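Acinetobacter secreted protease CpaA (Acinetobacter nosocomialis M2, PDB 6O38) is a zinc metalloprotease, probably exported by the type II secretion system, that forms a complex with its chaperone CpaB. Local coordinates at residues D234-K239 and G276-I281; T228-R233 and F269-D274; D78-I83 and A114-V119. One frame throughout, in Å; residues are numbered along the deposited sequence.

Contact 1. Residues D234-K239 and G276-I281. With SO4 (sulfate ion), chain P.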
# COMPACT_ATOMS: atom_id res chain seq x y z
N ASP A 234 14.86 1.92 14.06
CA ASP A 234 15.53 0.68 13.71
C ASP A 234 14.50 -0.43 13.54
O ASP A 234 13.47 -0.46 14.22
CB ASP A 234 16.56 0.29 14.77
CG ASP A 234 17.79 1.18 14.75
OD1 ASP A 234 18.05 1.81 13.70
OD2 ASP A 234 18.50 1.23 15.77
N ARG A 235 14.77 -1.35 12.62
CA ARG A 235 13.81 -2.38 12.27
C ARG A 235 14.43 -3.77 12.39
O ARG A 235 15.60 -3.97 12.08
CB ARG A 235 13.27 -2.18 10.85
CG ARG A 235 12.32 -1.01 10.72
CD ARG A 235 11.61 -1.00 9.38
NE ARG A 235 10.69 0.13 9.27
CZ ARG A 235 9.66 0.18 8.43
NH1 ARG A 235 9.43 -0.84 7.61
NH2 ARG A 235 8.88 1.24 8.40
N ILE A 236 13.62 -4.71 12.86
CA ILE A 236 14.00 -6.12 12.96
C ILE A 236 12.96 -6.94 12.23
O ILE A 236 11.76 -6.87 12.56
CB ILE A 236 14.13 -6.58 14.42
CG1 ILE A 236 15.31 -5.90 15.11
CG2 ILE A 236 14.27 -8.10 14.49
CD1 ILE A 236 15.49 -6.31 16.55
N ILE A 237 13.39 -7.71 11.24
CA ILE A 237 12.54 -8.66 10.53
C ILE A 237 12.91 -10.06 11.01
O ILE A 237 14.09 -10.42 11.05
CB ILE A 237 12.70 -8.54 9.01
CG1 ILE A 237 12.24 -7.16 8.53
CG2 ILE A 237 11.92 -9.63 8.30
CD1 ILE A 237 12.47 -6.91 7.06
N ILE A 238 11.89 -10.84 11.37
CA ILE A 238 12.07 -12.21 11.83
C ILE A 238 11.37 -13.13 10.83
O ILE A 238 10.15 -13.01 10.61
CB ILE A 238 11.52 -12.42 13.25
CG1 ILE A 238 12.21 -11.46 14.22
CG2 ILE A 238 11.73 -13.86 13.69
CD1 ILE A 238 11.75 -11.60 15.65
N LYS A 239 12.13 -14.04 10.22
CA LYS A 239 11.62 -14.95 9.21
C LYS A 239 11.87 -16.38 9.63
O LYS A 239 12.82 -16.68 10.36
CB LYS A 239 12.31 -14.72 7.85
CG LYS A 239 12.07 -13.38 7.20
CD LYS A 239 12.96 -13.25 5.97
CE LYS A 239 12.86 -11.87 5.33
NZ LYS A 239 13.72 -11.78 4.11
N GLY A 276 9.79 4.17 23.68
CA GLY A 276 10.67 3.21 24.32
C GLY A 276 10.29 1.75 24.15
O GLY A 276 10.55 0.95 25.05
N TYR A 277 9.69 1.38 23.02
CA TYR A 277 9.37 -0.02 22.77
C TYR A 277 9.43 -0.29 21.27
O TYR A 277 9.54 0.62 20.45
CB TYR A 277 8.00 -0.40 23.35
CG TYR A 277 6.84 0.52 22.99
CD1 TYR A 277 6.58 0.88 21.68
CD2 TYR A 277 6.00 1.01 23.98
CE1 TYR A 277 5.52 1.71 21.36
CE2 TYR A 277 4.94 1.84 23.68
CZ TYR A 277 4.70 2.19 22.37
OH TYR A 277 3.64 3.01 22.06
N TRP A 278 9.34 -1.57 20.92
CA TRP A 278 9.25 -2.01 19.54
C TRP A 278 7.79 -2.02 19.12
O TRP A 278 6.96 -2.69 19.75
CB TRP A 278 9.87 -3.39 19.35
CG TRP A 278 11.35 -3.44 19.56
CD1 TRP A 278 12.01 -3.71 20.72
CD2 TRP A 278 12.36 -3.22 18.56
NE1 TRP A 278 13.37 -3.67 20.52
CE2 TRP A 278 13.61 -3.37 19.20
CE3 TRP A 278 12.33 -2.91 17.20
CZ2 TRP A 278 14.82 -3.22 18.52
CZ3 TRP A 278 13.53 -2.76 16.53
CH2 TRP A 278 14.76 -2.91 17.19
N GLN A 279 7.46 -1.28 18.06
CA GLN A 279 6.12 -1.28 17.49
C GLN A 279 5.99 -2.43 16.50
O GLN A 279 6.88 -2.64 15.67
CB GLN A 279 5.82 0.05 16.81
CG GLN A 279 4.45 0.13 16.16
CD GLN A 279 3.33 0.37 17.16
OE1 GLN A 279 3.57 0.49 18.36
NE2 GLN A 279 2.10 0.43 16.67
N LEU A 280 4.89 -3.17 16.59
CA LEU A 280 4.61 -4.26 15.66
C LEU A 280 3.96 -3.68 14.41
O LEU A 280 2.81 -3.21 14.46
CB LEU A 280 3.73 -5.31 16.31
CG LEU A 280 3.26 -6.45 15.40
CD1 LEU A 280 4.44 -7.28 14.92
CD2 LEU A 280 2.24 -7.33 16.12
N ILE A 281 4.67 -3.70 13.29
CA ILE A 281 4.20 -3.09 12.05
C ILE A 281 3.84 -4.11 10.98
O ILE A 281 3.25 -3.72 9.96
CB ILE A 281 5.22 -2.08 11.49
CG1 ILE A 281 6.55 -2.78 11.18
CG2 ILE A 281 5.43 -0.94 12.47
CD1 ILE A 281 7.60 -1.85 10.62
S SO4 P . 1.26 4.57 23.45
O1 SO4 P . 0.86 5.77 24.17
O2 SO4 P . 0.37 3.47 23.80
O3 SO4 P . 1.18 4.83 22.01
O4 SO4 P . 2.63 4.22 23.80
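The apolar part of this contact is the end of I236 against the six-membered ring of W278. I236 CD1 lies 3.5 Å from W278 CH2, and the side chains cross at about a right angle. With chi1 at -68°, I236 CG1 lies beside its own backbone N, which also brings it near the same ring atoms, 3.7 Å from W278 CH2. R235 CA comes in near the indole plane, at the edge. The backbone joins in too: D234 O is 3.3 Å from W278 CZ3, in oblique packing rather than a bond, while the indole NE1 is taken by P227 O.

The segment axes pass 9.0 Å apart because strand 266-272 runs between 235-240 and 277-288 and pairs antiparallel with both; their directions differ by 54°. This belongs to a StcE-type beta-sandwich domain, and side chains meet over both faces of that middle strand: I236 with W278 over one, R235 with I281 over the other. At the start of 277-281, G276 and Y277 both face V272, forming a G1 beta bulge.

On the R235 side, a cationic group meets an aliphatic one. The R235 chain, extended from CG to NE, carries its guanidinium to I281, whose CD1 stands 3.6 Å above the plane, over its centre. The flat group is held by a salt bridge from NH1 to E268 and a hydrogen bond from NH2 to P543 O.

Outside the strand-to-strand contact, a sulfate, probably from the crystallisation liquor and hydrogen-bonded by K275 NZ, lies beside Y277. Its O4 is near the ring plane, at the edge, but modelled implausibly close to Y277 OH, so a bond there is doubtful.

Contact 2. Residues T228-R233 and F269-D274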
# COMPACT_ATOMS: atom_id res chain seq x y z
N THR A 228 16.09 -4.48 24.36
CA THR A 228 15.34 -3.58 25.22
C THR A 228 15.30 -2.16 24.68
O THR A 228 14.38 -1.40 25.00
CB THR A 228 15.95 -3.56 26.62
OG1 THR A 228 17.34 -3.87 26.53
CG2 THR A 228 15.29 -4.61 27.49
N THR A 229 16.28 -1.79 23.85
CA THR A 229 16.39 -0.44 23.33
C THR A 229 17.13 -0.49 22.00
O THR A 229 17.85 -1.44 21.70
CB THR A 229 17.12 0.48 24.31
OG1 THR A 229 17.01 1.84 23.86
CG2 THR A 229 18.60 0.11 24.41
N ALA A 230 16.92 0.55 21.20
CA ALA A 230 17.61 0.71 19.93
C ALA A 230 17.58 2.19 19.56
O ALA A 230 17.14 3.03 20.35
CB ALA A 230 16.96 -0.16 18.84
N ASN A 231 18.05 2.51 18.37
CA ASN A 231 17.92 3.86 17.85
C ASN A 231 16.56 4.02 17.16
O ASN A 231 15.92 3.04 16.78
CB ASN A 231 19.05 4.19 16.87
CG ASN A 231 20.37 4.41 17.57
OD1 ASN A 231 20.44 5.11 18.58
ND2 ASN A 231 21.43 3.80 17.05
N ASP A 232 16.13 5.27 17.04
CA ASP A 232 14.80 5.56 16.52
C ASP A 232 14.61 4.98 15.13
O ASP A 232 15.42 5.22 14.23
CB ASP A 232 14.56 7.07 16.50
CG ASP A 232 13.09 7.44 16.54
OD1 ASP A 232 12.26 6.54 16.81
OD2 ASP A 232 12.76 8.62 16.32
N ARG A 233 13.55 4.18 14.97
CA ARG A 233 13.11 3.60 13.70
C ARG A 233 14.01 2.48 13.20
O ARG A 233 13.95 2.12 12.02
CB ARG A 233 12.95 4.67 12.61
CG ARG A 233 11.53 5.20 12.46
CD ARG A 233 10.97 5.69 13.79
NE ARG A 233 9.62 6.23 13.65
CZ ARG A 233 9.02 6.98 14.56
NH1 ARG A 233 9.65 7.29 15.69
NH2 ARG A 233 7.79 7.43 14.35
N PHE A 269 9.34 -5.47 13.17
CA PHE A 269 9.25 -4.61 14.34
C PHE A 269 10.00 -3.32 14.08
O PHE A 269 10.99 -3.30 13.34
CB PHE A 269 9.81 -5.29 15.60
CG PHE A 269 9.15 -6.60 15.93
CD1 PHE A 269 9.56 -7.77 15.31
CD2 PHE A 269 8.12 -6.67 16.85
CE1 PHE A 269 8.96 -8.98 15.61
CE2 PHE A 269 7.52 -7.87 17.15
CZ PHE A 269 7.94 -9.03 16.53
N MSE A 270 9.52 -2.24 14.69
CA MSE A 270 10.15 -0.93 14.53
C MSE A 270 10.23 -0.22 15.87
O MSE A 270 9.21 -0.04 16.55
CB MSE A 270 9.37 -0.08 13.53
CG MSE A 270 9.97 1.29 13.29
SE MSE A 270 8.78 2.44 12.26
CE MSE A 270 7.31 2.57 13.54
N TYR A 271 11.43 0.19 16.26
CA TYR A 271 11.63 0.83 17.55
C TYR A 271 11.18 2.28 17.50
O TYR A 271 11.38 2.98 16.50
CB TYR A 271 13.10 0.75 17.97
CG TYR A 271 13.32 1.09 19.42
CD1 TYR A 271 12.99 0.19 20.42
CD2 TYR A 271 13.85 2.32 19.80
CE1 TYR A 271 13.18 0.50 21.76
CE2 TYR A 271 14.05 2.64 21.13
CZ TYR A 271 13.72 1.72 22.10
OH TYR A 271 13.91 2.03 23.43
N VAL A 272 10.57 2.74 18.59
CA VAL A 272 10.04 4.09 18.71
C VAL A 272 10.67 4.71 19.95
O VAL A 272 10.35 4.31 21.08
CB VAL A 272 8.51 4.10 18.80
CG1 VAL A 272 7.98 5.52 18.79
CG2 VAL A 272 7.89 3.30 17.67
N SER A 273 11.57 5.67 19.74
CA SER A 273 12.38 6.19 20.85
C SER A 273 11.53 6.89 21.90
O SER A 273 11.67 6.62 23.10
CB SER A 273 13.46 7.13 20.30
OG SER A 273 14.48 6.40 19.65
N ASP A 274 10.66 7.81 21.47
CA ASP A 274 9.87 8.58 22.42
C ASP A 274 8.95 7.69 23.26
O ASP A 274 8.56 8.09 24.36
CB ASP A 274 9.07 9.67 21.70
CG ASP A 274 8.16 9.13 20.61
OD1 ASP A 274 7.76 7.96 20.68
OD2 ASP A 274 7.86 9.90 19.67
O HOH W 1 13.31 0.95 26.08
O HOH W 2 16.66 5.30 21.32
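Y271 lies across the backbone of T229 and A230, and its side chain can be followed outward. CG is anti to the backbone N (chi1 -166°), which carries the ring out over those two residues. CB is 3.8 Å from N231 O. CG meets A230 CB, which makes a CH-pi contact 4.2 Å from the ring centroid and 24° off the normal. A230 N stands 3.4 Å above the ring plane, over its centre, and T229 C lies nearer the rim on the same face. A230 O approaches CE2 at 3.2 Å. At the tip, the hydroxyl accepts from T229 OG1 and donates to a water that in turn donates to T228 O, so two bonds fix it.

At the backbone of Y271, R233 N donates to Y271 O (2.9 Å), from above the carbonyl plane. D232 OD1 takes S273 N at 3.1 Å with a nearly straight N-H (168°) and, from the opposite face of its carboxylate, R233 NH1 in a salt bridge. R233 CG also packs 3.9 Å from the selenium of selenomethionine M270.

The loop leading into strand 235-240 is thereby bound to the end of strand 266-272, whose flanking strand 277-288 supplies W278, edge-to-face with Y271.

Contact 3. Residues D78-I83 and A114-V119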
# COMPACT_ATOMS: atom_id res chain seq x y z
N ASP A 78 21.50 14.51 -16.73
CA ASP A 78 21.97 13.26 -16.14
C ASP A 78 22.74 12.44 -17.17
O ASP A 78 22.45 12.46 -18.37
CB ASP A 78 20.79 12.44 -15.61
CG ASP A 78 20.30 12.92 -14.26
OD1 ASP A 78 21.13 13.46 -13.49
OD2 ASP A 78 19.10 12.76 -13.96
N VAL A 79 23.75 11.71 -16.67
CA VAL A 79 24.58 10.83 -17.49
C VAL A 79 24.73 9.53 -16.71
O VAL A 79 25.49 9.46 -15.74
CB VAL A 79 25.95 11.45 -17.80
CG1 VAL A 79 26.81 10.45 -18.57
CG2 VAL A 79 25.79 12.73 -18.60
N TYR A 80 24.00 8.50 -17.14
CA TYR A 80 24.09 7.18 -16.53
C TYR A 80 24.90 6.25 -17.42
O TYR A 80 24.73 6.25 -18.65
CB TYR A 80 22.69 6.59 -16.30
CG TYR A 80 21.86 7.35 -15.29
CD1 TYR A 80 21.95 7.05 -13.94
CD2 TYR A 80 21.00 8.36 -15.69
CE1 TYR A 80 21.20 7.74 -13.01
CE2 TYR A 80 20.24 9.05 -14.77
CZ TYR A 80 20.34 8.74 -13.43
OH TYR A 80 19.59 9.43 -12.50
N GLN A 81 25.78 5.46 -16.81
CA GLN A 81 26.65 4.55 -17.53
C GLN A 81 26.53 3.16 -16.93
O GLN A 81 26.64 2.99 -15.72
CB GLN A 81 28.11 5.02 -17.48
CG GLN A 81 29.05 4.24 -18.38
CD GLN A 81 30.49 4.70 -18.25
OE1 GLN A 81 31.25 4.66 -19.22
NE2 GLN A 81 30.87 5.12 -17.06
N PHE A 82 26.31 2.16 -17.79
CA PHE A 82 26.17 0.78 -17.37
C PHE A 82 27.16 -0.09 -18.13
O PHE A 82 27.43 0.14 -19.31
CB PHE A 82 24.75 0.26 -17.60
CG PHE A 82 23.70 0.97 -16.78
CD1 PHE A 82 23.38 0.53 -15.51
CD2 PHE A 82 23.04 2.07 -17.30
CE1 PHE A 82 22.42 1.18 -14.76
CE2 PHE A 82 22.08 2.73 -16.55
CZ PHE A 82 21.77 2.28 -15.28
N ILE A 83 27.71 -1.10 -17.44
CA ILE A 83 28.59 -2.09 -18.04
C ILE A 83 28.03 -3.46 -17.70
O ILE A 83 27.88 -3.80 -16.52
CB ILE A 83 30.04 -1.95 -17.55
CG1 ILE A 83 30.62 -0.60 -17.97
CG2 ILE A 83 30.89 -3.09 -18.09
CD1 ILE A 83 32.07 -0.41 -17.58
N ALA A 114 24.29 15.92 -9.80
CA ALA A 114 23.82 14.70 -10.44
C ALA A 114 22.72 14.06 -9.60
O ALA A 114 22.79 14.03 -8.37
CB ALA A 114 24.97 13.72 -10.64
N THR A 115 21.70 13.54 -10.29
CA THR A 115 20.57 12.92 -9.59
C THR A 115 21.03 11.73 -8.75
O THR A 115 20.56 11.55 -7.62
CB THR A 115 19.51 12.48 -10.61
OG1 THR A 115 18.93 13.64 -11.22
CG2 THR A 115 18.41 11.68 -9.93
N MSE A 116 21.94 10.92 -9.27
CA MSE A 116 22.43 9.76 -8.54
C MSE A 116 23.94 9.80 -8.35
O MSE A 116 24.70 10.00 -9.30
CB MSE A 116 22.03 8.47 -9.26
CG MSE A 116 22.48 7.21 -8.55
SE MSE A 116 21.44 5.66 -9.09
CE MSE A 116 19.69 6.28 -8.50
N GLN A 117 24.37 9.63 -7.10
CA GLN A 117 25.78 9.64 -6.75
C GLN A 117 26.06 8.53 -5.75
O GLN A 117 25.14 8.00 -5.11
CB GLN A 117 26.20 11.00 -6.16
CG GLN A 117 25.89 12.19 -7.04
CD GLN A 117 26.33 13.50 -6.42
OE1 GLN A 117 27.46 13.64 -5.95
NE2 GLN A 117 25.42 14.48 -6.41
N LYS A 118 27.33 8.17 -5.62
CA LYS A 118 27.77 7.13 -4.70
C LYS A 118 28.81 7.69 -3.75
O LYS A 118 29.80 8.28 -4.18
CB LYS A 118 28.34 5.93 -5.46
CG LYS A 118 28.91 4.84 -4.56
CD LYS A 118 29.09 3.53 -5.31
CE LYS A 118 30.54 3.09 -5.32
NZ LYS A 118 30.68 1.61 -5.26
N VAL A 119 28.58 7.50 -2.45
CA VAL A 119 29.57 7.82 -1.42
C VAL A 119 30.18 6.51 -0.96
O VAL A 119 29.50 5.66 -0.38
CB VAL A 119 28.94 8.59 -0.25
CG1 VAL A 119 29.96 8.80 0.86
CG2 VAL A 119 28.39 9.93 -0.73
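D78 and T115 supply the polar half of this contact through two hydrogen bonds to one carboxylate. D78 OD2 accepts from T115 OG1 at 2.9 Å with its syn lone pair. T115 N reaches D78 OD1 at 3.3 Å, nearly straight at 164°, on the syn side and 24° out of the carboxylate plane. Together they grip both oxygens from a single residue, which would limit rotation of the carboxylate. T115 OG1 lies beside its own backbone N (chi1 -67°), where hydroxyl and amide can both address the aspartate. N75 reinforces the pair from outside: its backbone N bonds D78 OD2, and its ND2 bonds T115 OG1.

The other half is packing by Y80. Y80 OH lies 3.6 Å from T115 CB and equally far from T115 CG2. Further down the ring, Y80 CE1 is 3.9 Å from CB of selenomethionine M116, the two side chains crossing at about a right angle. M116 also touches L95 and L69.

Within the second segment, Q117 binds back to the loop before the strand, weakly through NE2 to A114 O and through OE1 to T112 N.

Strand 79-85 pairs antiparallel with 47-52 and 90-98, and 90-98 pairs in parallel with 116-121. The contact therefore reaches over one intervening strand at the beginnings of 79-85 and 116-121, joining two successive StcE-type beta-sandwich regions.

Contacts 1 and 2 are adjoining parts of one beta-sandwich unit, their centres 8 Å apart and their segments alternating along the chain. Ladder bonds probably join them on both sides of strand 266-272: Q279 N to M270 O at 2.6 Å and I236 O to F269 N at 2.9 Å. Contact 3 lies earlier in the chain, with its centre 33 Å from that of contact 1 and 34 Å from that of contact 2; in both cases nearest atoms are about 19 Å apart. Contacts 1 and 3 both skip one strand, but only contact 3 joins two successive beta-sandwich regions. None of the six segments contains the zinc ligands H498, H502 and H508.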